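PDB 7JRM: F5/8 type C domain protein, which probably binds carbohydrate through a carbohydrate-binding module of a modular glycopeptidase that recognises and hydrolyses mucin glycoproteins. Local coordinates for residues A[165-178]-A[190-203]. Numbering follows the deposited sequence.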
# COMPACT_ATOMS: atom_id res chain seq x y z
N LYS A 165 9.54 -45.97 -6.07
CA LYS A 165 10.57 -44.95 -6.10
C LYS A 165 10.22 -43.94 -7.17
O LYS A 165 9.95 -44.32 -8.32
CB LYS A 165 11.96 -45.55 -6.37
CG LYS A 165 13.09 -44.53 -6.29
CD LYS A 165 14.38 -45.08 -6.89
CE LYS A 165 14.68 -46.48 -6.38
NZ LYS A 165 15.20 -47.35 -7.46
N PHE A 166 10.20 -42.66 -6.81
CA PHE A 166 9.87 -41.60 -7.74
C PHE A 166 11.13 -41.05 -8.38
O PHE A 166 12.13 -40.81 -7.70
CB PHE A 166 9.10 -40.48 -7.04
CG PHE A 166 7.78 -40.92 -6.48
CD1 PHE A 166 7.70 -41.51 -5.23
CD2 PHE A 166 6.61 -40.74 -7.20
CE1 PHE A 166 6.49 -41.91 -4.71
CE2 PHE A 166 5.39 -41.13 -6.68
CZ PHE A 166 5.33 -41.72 -5.44
N LYS A 167 11.08 -40.85 -9.69
CA LYS A 167 12.19 -40.29 -10.45
C LYS A 167 11.66 -39.24 -11.41
O LYS A 167 10.56 -39.37 -11.95
CB LYS A 167 12.95 -41.38 -11.23
CG LYS A 167 13.46 -42.52 -10.36
CD LYS A 167 14.18 -43.57 -11.20
CE LYS A 167 14.13 -44.93 -10.52
NZ LYS A 167 14.69 -46.00 -11.39
N VAL A 168 12.46 -38.19 -11.62
CA VAL A 168 12.10 -37.09 -12.50
C VAL A 168 13.20 -36.93 -13.53
O VAL A 168 14.36 -36.67 -13.18
CB VAL A 168 11.88 -35.78 -11.72
CG1 VAL A 168 11.74 -34.61 -12.69
CG2 VAL A 168 10.65 -35.89 -10.83
N TYR A 169 12.84 -37.07 -14.80
CA TYR A 169 13.77 -36.91 -15.91
C TYR A 169 13.46 -35.62 -16.65
O TYR A 169 12.29 -35.29 -16.89
CB TYR A 169 13.69 -38.10 -16.88
CG TYR A 169 14.17 -39.40 -16.29
CD1 TYR A 169 15.45 -39.88 -16.55
CD2 TYR A 169 13.34 -40.17 -15.47
CE1 TYR A 169 15.89 -41.07 -16.01
CE2 TYR A 169 13.77 -41.36 -14.93
CZ TYR A 169 15.05 -41.81 -15.20
OH TYR A 169 15.48 -43.00 -14.67
N VAL A 170 14.50 -34.87 -16.99
CA VAL A 170 14.38 -33.62 -17.73
C VAL A 170 15.12 -33.80 -19.05
O VAL A 170 16.36 -33.90 -19.06
CB VAL A 170 14.93 -32.42 -16.94
CG1 VAL A 170 14.89 -31.17 -17.79
CG2 VAL A 170 14.14 -32.23 -15.66
N ASP A 171 14.37 -33.84 -20.15
CA ASP A 171 14.93 -34.10 -21.48
C ASP A 171 15.72 -35.40 -21.49
O ASP A 171 16.80 -35.50 -22.08
CB ASP A 171 15.79 -32.92 -21.96
CG ASP A 171 14.96 -31.71 -22.32
OD1 ASP A 171 13.80 -31.89 -22.75
OD2 ASP A 171 15.47 -30.58 -22.20
N GLY A 172 15.18 -36.42 -20.83
CA GLY A 172 15.80 -37.73 -20.77
C GLY A 172 16.88 -37.89 -19.73
O GLY A 172 17.40 -39.00 -19.57
N GLU A 173 17.24 -36.83 -19.01
CA GLU A 173 18.29 -36.87 -18.01
C GLU A 173 17.68 -36.92 -16.61
O GLU A 173 16.83 -36.09 -16.27
CB GLU A 173 19.22 -35.65 -18.13
CG GLU A 173 20.05 -35.63 -19.40
CD GLU A 173 20.99 -36.82 -19.50
OE1 GLU A 173 20.93 -37.54 -20.51
OE2 GLU A 173 21.78 -37.03 -18.56
N LEU A 174 18.12 -37.89 -15.81
CA LEU A 174 17.63 -38.01 -14.44
C LEU A 174 18.16 -36.84 -13.61
O LEU A 174 19.37 -36.62 -13.53
CB LEU A 174 18.07 -39.34 -13.83
CG LEU A 174 17.65 -39.56 -12.38
CD1 LEU A 174 16.15 -39.83 -12.30
CD2 LEU A 174 18.44 -40.70 -11.75
N LYS A 175 17.24 -36.09 -13.00
CA LYS A 175 17.60 -34.92 -12.22
C LYS A 175 17.31 -35.05 -10.73
O LYS A 175 18.02 -34.45 -9.93
CB LYS A 175 16.86 -33.68 -12.75
CG LYS A 175 17.29 -33.26 -14.14
CD LYS A 175 18.78 -32.97 -14.19
CE LYS A 175 19.17 -32.36 -15.53
NZ LYS A 175 20.59 -31.91 -15.53
N ALA A 176 16.31 -35.84 -10.35
CA ALA A 176 15.98 -36.02 -8.95
C ALA A 176 15.30 -37.36 -8.76
O ALA A 176 14.70 -37.91 -9.69
CB ALA A 176 15.09 -34.89 -8.42
N GLU A 177 15.39 -37.89 -7.54
CA GLU A 177 14.76 -39.15 -7.20
C GLU A 177 14.68 -39.27 -5.69
O GLU A 177 15.44 -38.62 -4.95
CB GLU A 177 15.52 -40.34 -7.79
CG GLU A 177 16.81 -40.68 -7.07
CD GLU A 177 17.56 -41.83 -7.73
OE1 GLU A 177 16.95 -42.53 -8.56
OE2 GLU A 177 18.75 -42.02 -7.41
N THR A 178 13.76 -40.10 -5.23
CA THR A 178 13.59 -40.39 -3.81
C THR A 178 14.20 -41.75 -3.50
O THR A 178 14.66 -42.48 -4.38
CB THR A 178 12.12 -40.36 -3.42
OG1 THR A 178 11.44 -41.48 -3.99
CG2 THR A 178 11.46 -39.08 -3.90
N LEU A 190 9.81 -32.83 -4.12
CA LEU A 190 10.78 -32.80 -5.21
C LEU A 190 10.64 -31.47 -5.94
O LEU A 190 9.57 -31.16 -6.47
CB LEU A 190 10.57 -33.96 -6.19
CG LEU A 190 10.72 -35.38 -5.62
CD1 LEU A 190 10.42 -36.42 -6.69
CD2 LEU A 190 12.11 -35.58 -5.04
N VAL A 191 11.72 -30.69 -5.95
CA VAL A 191 11.77 -29.39 -6.62
C VAL A 191 12.88 -29.47 -7.65
O VAL A 191 14.06 -29.53 -7.29
CB VAL A 191 12.00 -28.24 -5.64
CG1 VAL A 191 11.96 -26.91 -6.37
CG2 VAL A 191 10.95 -28.27 -4.53
N VAL A 192 12.51 -29.45 -8.93
CA VAL A 192 13.44 -29.73 -10.03
C VAL A 192 13.53 -28.51 -10.93
O VAL A 192 12.51 -27.93 -11.31
CB VAL A 192 13.00 -30.97 -10.83
CG1 VAL A 192 14.06 -31.33 -11.87
CG2 VAL A 192 12.74 -32.14 -9.90
N ASP A 193 14.76 -28.14 -11.28
CA ASP A 193 15.00 -27.11 -12.28
C ASP A 193 14.69 -27.67 -13.66
O ASP A 193 15.29 -28.67 -14.07
CB ASP A 193 16.44 -26.62 -12.20
CG ASP A 193 16.70 -25.36 -13.01
OD1 ASP A 193 15.87 -25.01 -13.87
OD2 ASP A 193 17.74 -24.72 -12.78
N VAL A 194 13.76 -27.04 -14.38
CA VAL A 194 13.39 -27.50 -15.72
C VAL A 194 13.56 -26.35 -16.71
O VAL A 194 12.88 -26.31 -17.74
CB VAL A 194 11.95 -28.04 -15.74
CG1 VAL A 194 11.82 -29.27 -14.85
CG2 VAL A 194 10.96 -26.96 -15.30
N ARG A 195 14.48 -25.44 -16.41
CA ARG A 195 14.68 -24.27 -17.26
C ARG A 195 15.21 -24.67 -18.63
O ARG A 195 16.11 -25.50 -18.75
CB ARG A 195 15.66 -23.30 -16.60
CG ARG A 195 15.00 -22.27 -15.69
CD ARG A 195 16.04 -21.33 -15.10
NE ARG A 195 17.04 -22.05 -14.32
CZ ARG A 195 18.05 -21.46 -13.68
NH1 ARG A 195 18.19 -20.14 -13.73
NH2 ARG A 195 18.91 -22.19 -12.98
N ASN A 196 14.62 -24.07 -19.67
CA ASN A 196 15.04 -24.28 -21.06
C ASN A 196 14.99 -25.75 -21.45
O ASN A 196 15.87 -26.26 -22.14
CB ASN A 196 16.44 -23.70 -21.30
CG ASN A 196 16.47 -22.19 -21.17
OD1 ASN A 196 15.70 -21.48 -21.82
ND2 ASN A 196 17.37 -21.69 -20.33
N SER A 197 13.95 -26.44 -21.00
CA SER A 197 13.72 -27.84 -21.34
C SER A 197 12.50 -27.96 -22.24
O SER A 197 11.72 -27.02 -22.40
CB SER A 197 13.55 -28.68 -20.08
OG SER A 197 12.27 -28.47 -19.49
N LYS A 198 12.34 -29.14 -22.83
CA LYS A 198 11.20 -29.44 -23.68
C LYS A 198 10.30 -30.54 -23.14
O LYS A 198 9.10 -30.53 -23.43
CB LYS A 198 11.67 -29.82 -25.09
CG LYS A 198 12.15 -28.64 -25.92
CD LYS A 198 12.91 -29.10 -27.15
CE LYS A 198 12.22 -28.64 -28.42
NZ LYS A 198 12.42 -29.59 -29.55
N GLU A 199 10.84 -31.47 -22.36
CA GLU A 199 10.06 -32.57 -21.82
C GLU A 199 10.48 -32.86 -20.39
O GLU A 199 11.66 -32.76 -20.05
CB GLU A 199 10.22 -33.84 -22.66
CG GLU A 199 9.47 -33.83 -23.98
CD GLU A 199 9.38 -35.20 -24.61
OE1 GLU A 199 10.21 -36.07 -24.26
OE2 GLU A 199 8.48 -35.41 -25.45
N ILE A 200 9.51 -33.21 -19.56
CA ILE A 200 9.76 -33.75 -18.23
C ILE A 200 9.04 -35.09 -18.13
O ILE A 200 7.90 -35.23 -18.57
CB ILE A 200 9.30 -32.78 -17.11
CG1 ILE A 200 9.70 -33.33 -15.73
CG2 ILE A 200 7.80 -32.50 -17.19
CD1 ILE A 200 9.24 -32.47 -14.58
N LYS A 201 9.73 -36.09 -17.58
CA LYS A 201 9.22 -37.45 -17.49
C LYS A 201 9.13 -37.85 -16.03
O LYS A 201 10.15 -37.90 -15.33
CB LYS A 201 10.10 -38.42 -18.27
CG LYS A 201 9.57 -39.84 -18.33
CD LYS A 201 10.27 -40.65 -19.41
CE LYS A 201 11.78 -40.60 -19.24
NZ LYS A 201 12.49 -41.47 -20.21
N LEU A 202 7.91 -38.14 -15.57
CA LEU A 202 7.66 -38.54 -14.19
C LEU A 202 7.59 -40.06 -14.13
O LEU A 202 6.71 -40.67 -14.74
CB LEU A 202 6.37 -37.91 -13.67
CG LEU A 202 6.25 -36.39 -13.87
CD1 LEU A 202 4.94 -35.89 -13.27
CD2 LEU A 202 7.44 -35.67 -13.26
N VAL A 203 8.51 -40.67 -13.39
CA VAL A 203 8.69 -42.11 -13.37
C VAL A 203 8.43 -42.63 -11.97
O VAL A 203 8.98 -42.11 -10.99
CB VAL A 203 10.10 -42.51 -13.85
CG1 VAL A 203 10.32 -44.01 -13.65
CG2 VAL A 203 10.29 -42.13 -15.31
O HOH W 1 16.16 -28.73 -24.22
O HOH W 2 15.01 -41.34 -20.36
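Val168 and Val170, on one face of strand 165-170, meet Val192 of strand 190-193, which belongs to a second layer: the two strand axes pass 8.9 Å apart, too far for backbone pairing. The valine branches divide the work. Val192 CG2 lies 3.9 Å from Val168 CG1 and also touches Ala176 CB, while Val192 CG1 fits between Val170 CG2 and Lys175 CB, so this one side chain fills the hollow between both strands of the 165-178 hairpin, at the classic beta bulge where Lys175 and Ala176 both face Val168. At one end Leu190 packs its CD2 against Thr178 CG2 (3.7 Å). At the other, Val170 CG1 abuts Ser197 CB and Val170 CG2 touches Val194 CG1, the two valine side chains crossing at about a right angle.

Strand 199-203 instead runs antiparallel beside 165-170, the axes 4.6 Å apart at 164°. Reciprocal backbone bonds join Lys167 with Val203 and Tyr169 with Lys201. On their face, Tyr169 CE2 rests 3.6 Å from Val203 CG2, and Leu174 CD1 lies over one face of the Tyr169 ring, offset toward its rim.

Past the paired strands, Asp171, in a type I' turn, has CG anti to its own carbonyl carbon (chi1 -72°), which carries the carboxylate across to the backbone where strand 199-203 begins. There OD1 takes Glu199 N at 3.0 Å and Lys198 N at 3.1 Å, the latter through its syn lone pair.

Trp218 and Phe146 extend the apolar layer beneath Val168, Ile200 and Leu202. A hairpin of one antiparallel sheet packed through branched aliphatic side chains onto a strand of the facing sheet is characteristic of a beta-sandwich, consistent with the NPCBM-type carbohydrate-binding module.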